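PDB 2Q7F: YrrB protein from Bacillus subtilis, which is a tetratricopeptide (TPR) repeat protein that could mediate complex formation among RNA sulfuration components, RNA processing components and aminoacyl-tRNA synthetases. Local coordinates for residues Y80-A83 / L84-D87; L127-M130 / L131-L135; L148-A151 / V152-N155; P190-A193 / D194-Y197. One frame throughout, in Å; residues are numbered along the deposited sequence.

Interaction 1 of 4, residues Y80-A83 / L84-D87; sequences YDKA and LELD
Lys82 and Glu85 both carry CG anti to the backbone N (chi1 -176° and -160°), and each chain then bends at chi2, which swings the ammonium of one and the carboxylate of the other together on the same flank of helix 73-86. Lys82 NZ donates to Glu85 OE1 at 3.3 Å, meeting that oxygen nearly along its C-O bond direction, in a salt bridge between residues three apart. The aliphatic part of the lysine follows the same oxygen, with CE at 4.0 Å from Glu85 OE1.

The backbone beneath is the last turn of the helix. Leu84 N and Glu85 N are bonded to Tyr80 O and Asp81 O, four residues back. At the end Ala83 O takes two donors: Asp87 N lies in the carbonyl plane at 2.8 Å with a nearly straight bond, whereas Leu86 N, at 3.0 Å from Ala83 O, stands well above that plane. Leu86 N also makes a weak bond to Lys82 O, sharing its hydrogen between two carbonyls. Beyond this turn Asp87 OD1 accepts from Ser89 N.

The segment belongs to TPR 2. Ala83 and Leu86 pack on Ile61 and Tyr60 of helix 57-69, while Tyr80 and Leu84 reach Ala93 of helix 91-103; Tyr80 OH bonds to Asn65 OD1. The buried alanine thus sits in the seam between two antiparallel TPR helices.

With one rather long ammonium bond, the Lys82-Glu85 pair is probably a modest, solvent-accessible electrostatic contribution, and the last turn is held chiefly by its main-chain bonds.

Interaction 2 of 4, residues L127-M130 / L131-L135; sequences LFYM and LGTVL
Tyr129 O is gripped twice by Thr133: the backbone N comes nearly head-on at 2.8 Å, and the hydroxyl OG1, also 2.8 Å from Tyr129 O, donates from above the carbonyl plane. OG1 reaches this carbonyl because it lies beside its own backbone N (chi1 -45°), turned back toward the preceding turn of helix 125-137. The same hydroxyl sits over one face of the Tyr129 ring, displaced toward the rim, with CE1 at 3.5 Å from Thr133 OG1. At the far end of the ring, Tyr129 OH is bonded to Glu160 OE2.

The other carbonyls each meet the amide four residues on: Leu127 O takes Leu131 N at 2.9 Å, Phe128 O takes Gly132 N at 2.8 Å, and Met130 O takes Val134 N at 3.0 Å. At the start of the helix Leu127 N is satisfied by Asn124 OD1. Within TPR 4, Leu127 and Met130 pack on Phe114 of helix 107-120, and Phe128 on Tyr147 of helix 141-154.

Replacing Tyr129 with an alanine would probably leave Glu160 without its phenolic partner and uncover the side of Thr133 OG1 that the ring now shields.

Since OG1 gives its proton to the carbonyl, its oxygen rather than its hydrogen is likely to face the ring, which implies van der Waals cover more than a hydroxyl-pi bond.

Interaction 3 of 4, residues L148-A151 / V152-N155; sequences LQRA and VELN
Arg150 reaches both Glu153 and Leu154 one turn further along helix 141-154. Its CB leaves the backbone pointing away from them and CG rests on the Phe128 ring, but the chain bends at chi2 (50°) and turns along the helix, bringing CD to 3.7 Å from Glu153 OE1. NE then passes Leu154 CG at 3.8 Å. CZ is 3.8 Å from Glu153 OE1 and 3.9 Å from Leu154 CG. The guanidinium divides its contacts: NH1 donates to Glu153 OE1 at 2.7 Å, with the acceptor in the guanidinium plane, while NH2 lies 3.4 Å from Leu154 CD2, which covers one face of the group. The bond to Glu153 OE1 comes on the anti side of the carboxylate, and the two planes stand 81° apart, so this is a single-bonded salt bridge.

Glu153 extends beyond CG, and its other oxygen, OE2, comes within 3.4 Å of Gln149 CG. Main-chain bonds Glu153 N to Gln149 O and Leu154 N to Arg150 O run beneath these side chains.

In TPR 4 this exposed flank is backed by Phe128 of helix 125-137, which also touches Leu154. On another side Leu148 and Val152 pack against Phe165 of helix 159-172.

A methionine in place of Arg150 would probably leave the Glu153 carboxylate without its cationic mate and take the flat group from beneath Leu154.

Charge pairing at the edge and hydrocarbon cover on the face use different parts of one group: the leucine is likely to limit how it turns, while the carboxylate probably balances its charge.

Interaction 4 of 4, residues P190-A193 / D194-Y197; sequences PGHA and DAFY
The imidazole of His192 presents its edge to the start of helix 193-205: Ala195 N lies in the ring plane, 3.1 Å from ND1, which accepts its hydrogen. Ala195 CB follows at 3.3 Å from His192 ND1, and Asp194 CB approaches the ring obliquely, 3.8 Å from His192 CE1. The Asp194 carboxylate plane is turned 81° from the ring. At the edge of the Phe196 ring, near its plane, is Pro190 O, 4.3 Å from CE1 of that phenylalanine.

His192 reaches the amide because its CG swings anti to the backbone N (chi1 -151°), which brings the ND1 edge of the ring to Ala195. It is thus the N-cap residue of the first helix of TPR 6, with ND1 in the role more often played by a serine or aspartate oxygen, and its backbone forms an inverse gamma turn. Ala195 N is also weakly bonded to His192 O, so two acceptors of one residue share this amide. Tyr197 N makes a regular helical bond to Ala193 O at 3.0 Å.

Beyond the cap, the His192 ring meets that of Phe163, and Phe196 packs on Met215 and Ala219 of helix 211-222.

Overall arrangement
All four contacts are local, three within helices and one at a helix start, and they come in series along an all-helical TPR chain, from interaction 1 in TPR 2, through interactions 2 and 3 in TPR 4, to interaction 4 where TPR 5 passes into TPR 6. Interactions 2 and 3 lie on successive helices, 125-137 and 141-154, with centres about 11 Å apart; Leu148 packs on the CA of Gly132, where the lack of a side chain probably permits the approach, and Ala151 CB comes near Tyr129 N. The centres of interactions 1 and 4 are about 43 Å apart, on opposite sides of the chain's centre, without direct contact, as befits an elongated repeat array.

Interaction 1 of 4, residues Y80-A83 / L84-D87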
loop_
_atom_site.group_PDB
_atom_site.type_symbol
_atom_site.label_atom_id
_atom_site.label_comp_id
_atom_site.label_asym_id
_atom_site.label_seq_id
_atom_site.Cartn_x
_atom_site.Cartn_y
_atom_site.Cartn_z
ATOM N N TYR A 80 -16.585 -5.981 -12.934
ATOM C CA TYR A 80 -15.164 -6.231 -13.236
ATOM C C TYR A 80 -15.012 -7.614 -13.835
ATOM O O TYR A 80 -14.250 -7.801 -14.782
ATOM C CB TYR A 80 -14.271 -6.121 -11.996
ATOM C CG TYR A 80 -14.139 -4.734 -11.420
ATOM C CD1 TYR A 80 -13.714 -3.644 -12.221
ATOM C CD2 TYR A 80 -14.425 -4.492 -10.070
ATOM C CE1 TYR A 80 -13.596 -2.357 -11.683
ATOM C CE2 TYR A 80 -14.308 -3.205 -9.525
ATOM C CZ TYR A 80 -13.894 -2.155 -10.333
ATOM O OH TYR A 80 -13.781 -0.895 -9.787
ATOM N N ASP A 81 -15.750 -8.575 -13.285
ATOM C CA ASP A 81 -15.749 -9.938 -13.800
ATOM C C ASP A 81 -16.109 -9.934 -15.287
ATOM O O ASP A 81 -15.401 -10.507 -16.107
ATOM C CB ASP A 81 -16.712 -10.823 -13.006
ATOM C CG ASP A 81 -16.606 -12.284 -13.380
ATOM O OD1 ASP A 81 -17.535 -12.800 -14.033
ATOM O OD2 ASP A 81 -15.592 -12.918 -13.043
ATOM N N LYS A 82 -17.197 -9.254 -15.620
ATOM C CA LYS A 82 -17.667 -9.139 -16.991
ATOM C C LYS A 82 -16.628 -8.505 -17.924
ATOM O O LYS A 82 -16.386 -8.998 -19.025
ATOM C CB LYS A 82 -18.991 -8.358 -17.023
ATOM C CG LYS A 82 -19.660 -8.254 -18.411
ATOM C CD LYS A 82 -19.867 -9.606 -19.085
ATOM C CE LYS A 82 -20.317 -9.392 -20.520
ATOM N NZ LYS A 82 -20.645 -10.669 -21.202
ATOM N N ALA A 83 -16.009 -7.425 -17.469
ATOM C CA ALA A 83 -14.959 -6.759 -18.229
ATOM C C ALA A 83 -13.809 -7.714 -18.566
ATOM O O ALA A 83 -13.325 -7.721 -19.699
ATOM C CB ALA A 83 -14.446 -5.560 -17.469
ATOM N N LEU A 84 -13.400 -8.521 -17.582
ATOM C CA LEU A 84 -12.288 -9.474 -17.713
ATOM C C LEU A 84 -12.640 -10.676 -18.580
ATOM O O LEU A 84 -11.765 -11.340 -19.146
ATOM C CB LEU A 84 -11.836 -9.944 -16.329
ATOM C CG LEU A 84 -11.176 -8.869 -15.462
ATOM C CD1 LEU A 84 -11.004 -9.314 -14.018
ATOM C CD2 LEU A 84 -9.846 -8.424 -16.074
ATOM N N GLU A 85 -13.932 -10.955 -18.660
ATOM C CA GLU A 85 -14.457 -11.980 -19.525
ATOM C C GLU A 85 -14.417 -11.483 -20.977
ATOM O O GLU A 85 -14.400 -12.279 -21.908
ATOM C CB GLU A 85 -15.890 -12.287 -19.096
ATOM C CG GLU A 85 -16.425 -13.625 -19.561
ATOM C CD GLU A 85 -17.159 -13.534 -20.895
ATOM O OE1 GLU A 85 -18.147 -12.762 -21.003
ATOM O OE2 GLU A 85 -16.748 -14.247 -21.837
ATOM N N LEU A 86 -14.405 -10.164 -21.160
ATOM C CA LEU A 86 -14.380 -9.572 -22.484
ATOM C C LEU A 86 -12.962 -9.269 -22.918
ATOM O O LEU A 86 -12.588 -9.535 -24.056
ATOM C CB LEU A 86 -15.200 -8.287 -22.514
ATOM C CG LEU A 86 -16.725 -8.346 -22.440
ATOM C CD1 LEU A 86 -17.252 -6.934 -22.336
ATOM C CD2 LEU A 86 -17.343 -9.078 -23.631
ATOM N N ASP A 87 -12.186 -8.687 -22.013
ATOM C CA ASP A 87 -10.785 -8.402 -22.248
ATOM C C ASP A 87 -10.043 -8.811 -20.997
ATOM O O ASP A 87 -10.033 -8.073 -20.009
ATOM C CB ASP A 87 -10.568 -6.909 -22.536
ATOM C CG ASP A 87 -9.089 -6.540 -22.724
ATOM O OD1 ASP A 87 -8.239 -7.450 -22.836
ATOM O OD2 ASP A 87 -8.770 -5.327 -22.761
#

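Interaction 2 of 4, residues L127-M130 / L131-L135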
loop_
_atom_site.group_PDB
_atom_site.type_symbol
_atom_site.label_atom_id
_atom_site.label_comp_id
_atom_site.label_asym_id
_atom_site.label_seq_id
_atom_site.Cartn_x
_atom_site.Cartn_y
_atom_site.Cartn_z
ATOM N N LEU A 127 -0.209 1.557 -7.824
ATOM C CA LEU A 127 -0.241 0.113 -7.948
ATOM C C LEU A 127 0.901 -0.541 -7.198
ATOM O O LEU A 127 0.684 -1.518 -6.478
ATOM C CB LEU A 127 -0.226 -0.341 -9.408
ATOM C CG LEU A 127 -0.064 -1.862 -9.606
ATOM C CD1 LEU A 127 -1.279 -2.687 -9.092
ATOM C CD2 LEU A 127 0.250 -2.203 -11.056
ATOM N N PHE A 128 2.113 -0.017 -7.374
ATOM C CA PHE A 128 3.262 -0.570 -6.676
ATOM C C PHE A 128 3.073 -0.454 -5.165
ATOM O O PHE A 128 3.503 -1.329 -4.402
ATOM C CB PHE A 128 4.563 0.099 -7.123
ATOM C CG PHE A 128 4.958 -0.223 -8.541
ATOM C CD1 PHE A 128 4.882 -1.527 -9.026
ATOM C CD2 PHE A 128 5.429 0.780 -9.394
ATOM C CE1 PHE A 128 5.244 -1.826 -10.344
ATOM C CE2 PHE A 128 5.802 0.490 -10.715
ATOM C CZ PHE A 128 5.709 -0.816 -11.186
ATOM N N TYR A 129 2.394 0.614 -4.753
ATOM C CA TYR A 129 2.096 0.855 -3.350
ATOM C C TYR A 129 1.108 -0.170 -2.801
ATOM O O TYR A 129 1.382 -0.825 -1.795
ATOM C CB TYR A 129 1.560 2.276 -3.132
ATOM C CG TYR A 129 1.115 2.520 -1.706
ATOM C CD1 TYR A 129 2.054 2.731 -0.692
ATOM C CD2 TYR A 129 -0.246 2.525 -1.366
ATOM C CE1 TYR A 129 1.657 2.942 0.620
ATOM C CE2 TYR A 129 -0.651 2.745 -0.061
ATOM C CZ TYR A 129 0.308 2.951 0.930
ATOM O OH TYR A 129 -0.080 3.162 2.236
ATOM N N MET A 130 -0.040 -0.296 -3.459
ATOM C CA MET A 130 -1.079 -1.211 -2.998
ATOM C C MET A 130 -0.542 -2.637 -2.957
ATOM O O MET A 130 -0.806 -3.387 -2.009
ATOM C CB MET A 130 -2.319 -1.118 -3.890
ATOM C CG MET A 130 -3.039 0.233 -3.845
ATOM S SD MET A 130 -3.603 0.732 -2.201
ATOM C CE MET A 130 -4.940 -0.440 -1.935
ATOM N N LEU A 131 0.235 -2.996 -3.975
ATOM C CA LEU A 131 0.842 -4.317 -4.034
ATOM C C LEU A 131 1.877 -4.475 -2.922
ATOM O O LEU A 131 1.813 -5.428 -2.156
ATOM C CB LEU A 131 1.448 -4.606 -5.414
ATOM C CG LEU A 131 2.131 -5.959 -5.630
ATOM C CD1 LEU A 131 1.232 -7.157 -5.237
ATOM C CD2 LEU A 131 2.599 -6.068 -7.084
ATOM N N GLY A 132 2.803 -3.528 -2.824
ATOM C CA GLY A 132 3.784 -3.532 -1.749
ATOM C C GLY A 132 3.118 -3.739 -0.401
ATOM O O GLY A 132 3.442 -4.682 0.327
ATOM N N THR A 133 2.155 -2.882 -0.083
ATOM C CA THR A 133 1.526 -2.913 1.235
ATOM C C THR A 133 0.768 -4.219 1.508
ATOM O O THR A 133 0.830 -4.770 2.610
ATOM C CB THR A 133 0.614 -1.704 1.450
ATOM O OG1 THR A 133 1.296 -0.529 0.998
ATOM C CG2 THR A 133 0.297 -1.542 2.940
ATOM N N VAL A 134 0.070 -4.711 0.495
ATOM C CA VAL A 134 -0.650 -5.964 0.620
ATOM C C VAL A 134 0.337 -7.116 0.821
ATOM O O VAL A 134 0.091 -8.023 1.617
ATOM C CB VAL A 134 -1.619 -6.172 -0.582
ATOM C CG1 VAL A 134 -1.920 -7.642 -0.828
ATOM C CG2 VAL A 134 -2.914 -5.386 -0.339
ATOM N N LEU A 135 1.470 -7.057 0.132
ATOM C CA LEU A 135 2.508 -8.052 0.317
ATOM C C LEU A 135 3.040 -8.042 1.748
ATOM O O LEU A 135 3.477 -9.073 2.251
ATOM C CB LEU A 135 3.630 -7.844 -0.687
ATOM C CG LEU A 135 3.328 -8.434 -2.056
ATOM C CD1 LEU A 135 4.323 -7.914 -3.044
ATOM C CD2 LEU A 135 3.351 -9.957 -2.017
#

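Interaction 3 of 4, residues L148-A151 / V152-N155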
loop_
_atom_site.group_PDB
_atom_site.type_symbol
_atom_site.label_atom_id
_atom_site.label_comp_id
_atom_site.label_asym_id
_atom_site.label_seq_id
_atom_site.Cartn_x
_atom_site.Cartn_y
_atom_site.Cartn_z
ATOM N N LEU A 148 7.719 -1.626 -3.243
ATOM C CA LEU A 148 7.765 -0.492 -2.324
ATOM C C LEU A 148 8.914 0.447 -2.654
ATOM O O LEU A 148 8.761 1.667 -2.565
ATOM C CB LEU A 148 7.882 -0.950 -0.873
ATOM C CG LEU A 148 6.586 -1.398 -0.211
ATOM C CD1 LEU A 148 6.867 -1.837 1.217
ATOM C CD2 LEU A 148 5.525 -0.301 -0.253
ATOM N N GLN A 149 10.057 -0.129 -3.029
ATOM C CA GLN A 149 11.215 0.650 -3.461
ATOM C C GLN A 149 10.816 1.525 -4.633
ATOM O O GLN A 149 11.175 2.703 -4.701
ATOM C CB GLN A 149 12.383 -0.264 -3.872
ATOM C CG GLN A 149 13.663 0.501 -4.230
ATOM C CD GLN A 149 14.832 -0.407 -4.582
ATOM O OE1 GLN A 149 14.807 -1.113 -5.598
ATOM N NE2 GLN A 149 15.870 -0.383 -3.750
ATOM N N ARG A 150 10.058 0.927 -5.543
ATOM C CA ARG A 150 9.668 1.575 -6.770
ATOM C C ARG A 150 8.704 2.729 -6.516
ATOM O O ARG A 150 8.886 3.809 -7.070
ATOM C CB ARG A 150 9.078 0.552 -7.735
ATOM C CG ARG A 150 8.943 1.040 -9.164
ATOM C CD ARG A 150 10.219 1.665 -9.700
ATOM N NE ARG A 150 9.921 2.377 -10.930
ATOM C CZ ARG A 150 10.693 3.307 -11.477
ATOM N NH1 ARG A 150 11.838 3.661 -10.903
ATOM N NH2 ARG A 150 10.307 3.887 -12.604
ATOM N N ALA A 151 7.699 2.496 -5.669
ATOM C CA ALA A 151 6.716 3.519 -5.287
ATOM C C ALA A 151 7.366 4.793 -4.741
ATOM O O ALA A 151 6.912 5.901 -5.020
ATOM C CB ALA A 151 5.731 2.953 -4.260
ATOM N N VAL A 152 8.414 4.620 -3.941
ATOM C CA VAL A 152 9.193 5.739 -3.444
ATOM C C VAL A 152 9.849 6.444 -4.628
ATOM O O VAL A 152 9.653 7.637 -4.816
ATOM C CB VAL A 152 10.242 5.296 -2.398
ATOM C CG1 VAL A 152 11.139 6.465 -2.007
ATOM C CG2 VAL A 152 9.547 4.709 -1.176
ATOM N N GLU A 153 10.592 5.701 -5.442
ATOM C CA GLU A 153 11.244 6.274 -6.624
ATOM C C GLU A 153 10.271 7.087 -7.472
ATOM O O GLU A 153 10.552 8.236 -7.817
ATOM C CB GLU A 153 11.901 5.185 -7.473
ATOM C CG GLU A 153 13.090 4.523 -6.798
ATOM C CD GLU A 153 13.627 3.323 -7.565
ATOM O OE1 GLU A 153 13.430 3.244 -8.802
ATOM O OE2 GLU A 153 14.260 2.458 -6.918
ATOM N N LEU A 154 9.119 6.493 -7.774
ATOM C CA LEU A 154 8.110 7.129 -8.627
ATOM C C LEU A 154 7.363 8.282 -7.958
ATOM O O LEU A 154 6.637 9.021 -8.618
ATOM C CB LEU A 154 7.109 6.091 -9.149
ATOM C CG LEU A 154 7.530 5.238 -10.346
ATOM C CD1 LEU A 154 6.369 4.335 -10.756
ATOM C CD2 LEU A 154 7.987 6.095 -11.520
ATOM N N ASN A 155 7.528 8.416 -6.648
ATOM C CA ASN A 155 6.932 9.512 -5.895
ATOM C C ASN A 155 7.701 9.657 -4.593
ATOM O O ASN A 155 7.393 9.021 -3.577
ATOM C CB ASN A 155 5.432 9.289 -5.663
ATOM C CG ASN A 155 4.764 10.440 -4.912
ATOM O OD1 ASN A 155 5.421 11.235 -4.231
ATOM N ND2 ASN A 155 3.444 10.520 -5.025
#

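Interaction 4 of 4, residues P190-A193 / D194-Y197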
loop_
_atom_site.group_PDB
_atom_site.type_symbol
_atom_site.label_atom_id
_atom_site.label_comp_id
_atom_site.label_asym_id
_atom_site.label_seq_id
_atom_site.Cartn_x
_atom_site.Cartn_y
_atom_site.Cartn_z
ATOM N N PRO A 190 7.248 15.670 10.355
ATOM C CA PRO A 190 7.895 15.634 11.673
ATOM C C PRO A 190 6.953 15.186 12.806
ATOM O O PRO A 190 7.408 14.947 13.926
ATOM C CB PRO A 190 8.364 17.078 11.877
ATOM C CG PRO A 190 7.441 17.907 11.053
ATOM C CD PRO A 190 6.879 17.040 9.951
ATOM N N GLY A 191 5.661 15.069 12.507
ATOM C CA GLY A 191 4.686 14.584 13.477
ATOM C C GLY A 191 4.537 13.077 13.396
ATOM O O GLY A 191 3.624 12.503 13.996
ATOM N N HIS A 192 5.442 12.440 12.655
ATOM C CA HIS A 192 5.381 11.003 12.408
ATOM C C HIS A 192 6.065 10.179 13.514
ATOM O O HIS A 192 7.169 9.658 13.334
ATOM C CB HIS A 192 5.969 10.676 11.026
ATOM C CG HIS A 192 5.385 9.450 10.395
ATOM N ND1 HIS A 192 5.719 8.174 10.792
ATOM C CD2 HIS A 192 4.478 9.309 9.400
ATOM C CE1 HIS A 192 5.050 7.299 10.063
ATOM N NE2 HIS A 192 4.290 7.962 9.211
ATOM N N ALA A 193 5.386 10.064 14.653
ATOM C CA ALA A 193 5.893 9.311 15.807
ATOM C C ALA A 193 6.326 7.874 15.467
ATOM O O ALA A 193 7.399 7.431 15.899
ATOM C CB ALA A 193 4.859 9.308 16.935
ATOM N N ASP A 194 5.492 7.168 14.695
ATOM C CA ASP A 194 5.762 5.787 14.279
ATOM C C ASP A 194 7.142 5.597 13.661
ATOM O O ASP A 194 7.840 4.626 13.978
ATOM C CB ASP A 194 4.702 5.305 13.291
ATOM C CG ASP A 194 3.404 4.954 13.964
ATOM O OD1 ASP A 194 3.330 5.090 15.202
ATOM O OD2 ASP A 194 2.455 4.544 13.258
ATOM N N ALA A 195 7.519 6.528 12.780
ATOM C CA ALA A 195 8.818 6.498 12.115
ATOM C C ALA A 195 9.926 6.524 13.150
ATOM O O ALA A 195 10.801 5.655 13.140
ATOM C CB ALA A 195 8.963 7.665 11.148
ATOM N N PHE A 196 9.871 7.508 14.051
ATOM C CA PHE A 196 10.837 7.614 15.148
ATOM C C PHE A 196 10.929 6.318 15.962
ATOM O O PHE A 196 12.026 5.871 16.296
ATOM C CB PHE A 196 10.517 8.809 16.054
ATOM C CG PHE A 196 11.100 10.115 15.570
ATOM C CD1 PHE A 196 10.269 11.154 15.161
ATOM C CD2 PHE A 196 12.482 10.308 15.534
ATOM C CE1 PHE A 196 10.805 12.362 14.718
ATOM C CE2 PHE A 196 13.023 11.508 15.091
ATOM C CZ PHE A 196 12.184 12.534 14.683
ATOM N N TYR A 197 9.779 5.712 16.252
ATOM C CA TYR A 197 9.740 4.460 17.007
ATOM C C TYR A 197 10.430 3.338 16.249
ATOM O O TYR A 197 11.244 2.603 16.817
ATOM C CB TYR A 197 8.300 4.056 17.340
ATOM C CG TYR A 197 8.151 2.585 17.672
ATOM C CD1 TYR A 197 8.582 2.075 18.903
ATOM C CD2 TYR A 197 7.586 1.703 16.751
ATOM C CE1 TYR A 197 8.448 0.721 19.209
ATOM C CE2 TYR A 197 7.449 0.356 17.043
ATOM C CZ TYR A 197 7.879 -0.128 18.270
ATOM O OH TYR A 197 7.736 -1.464 18.546
#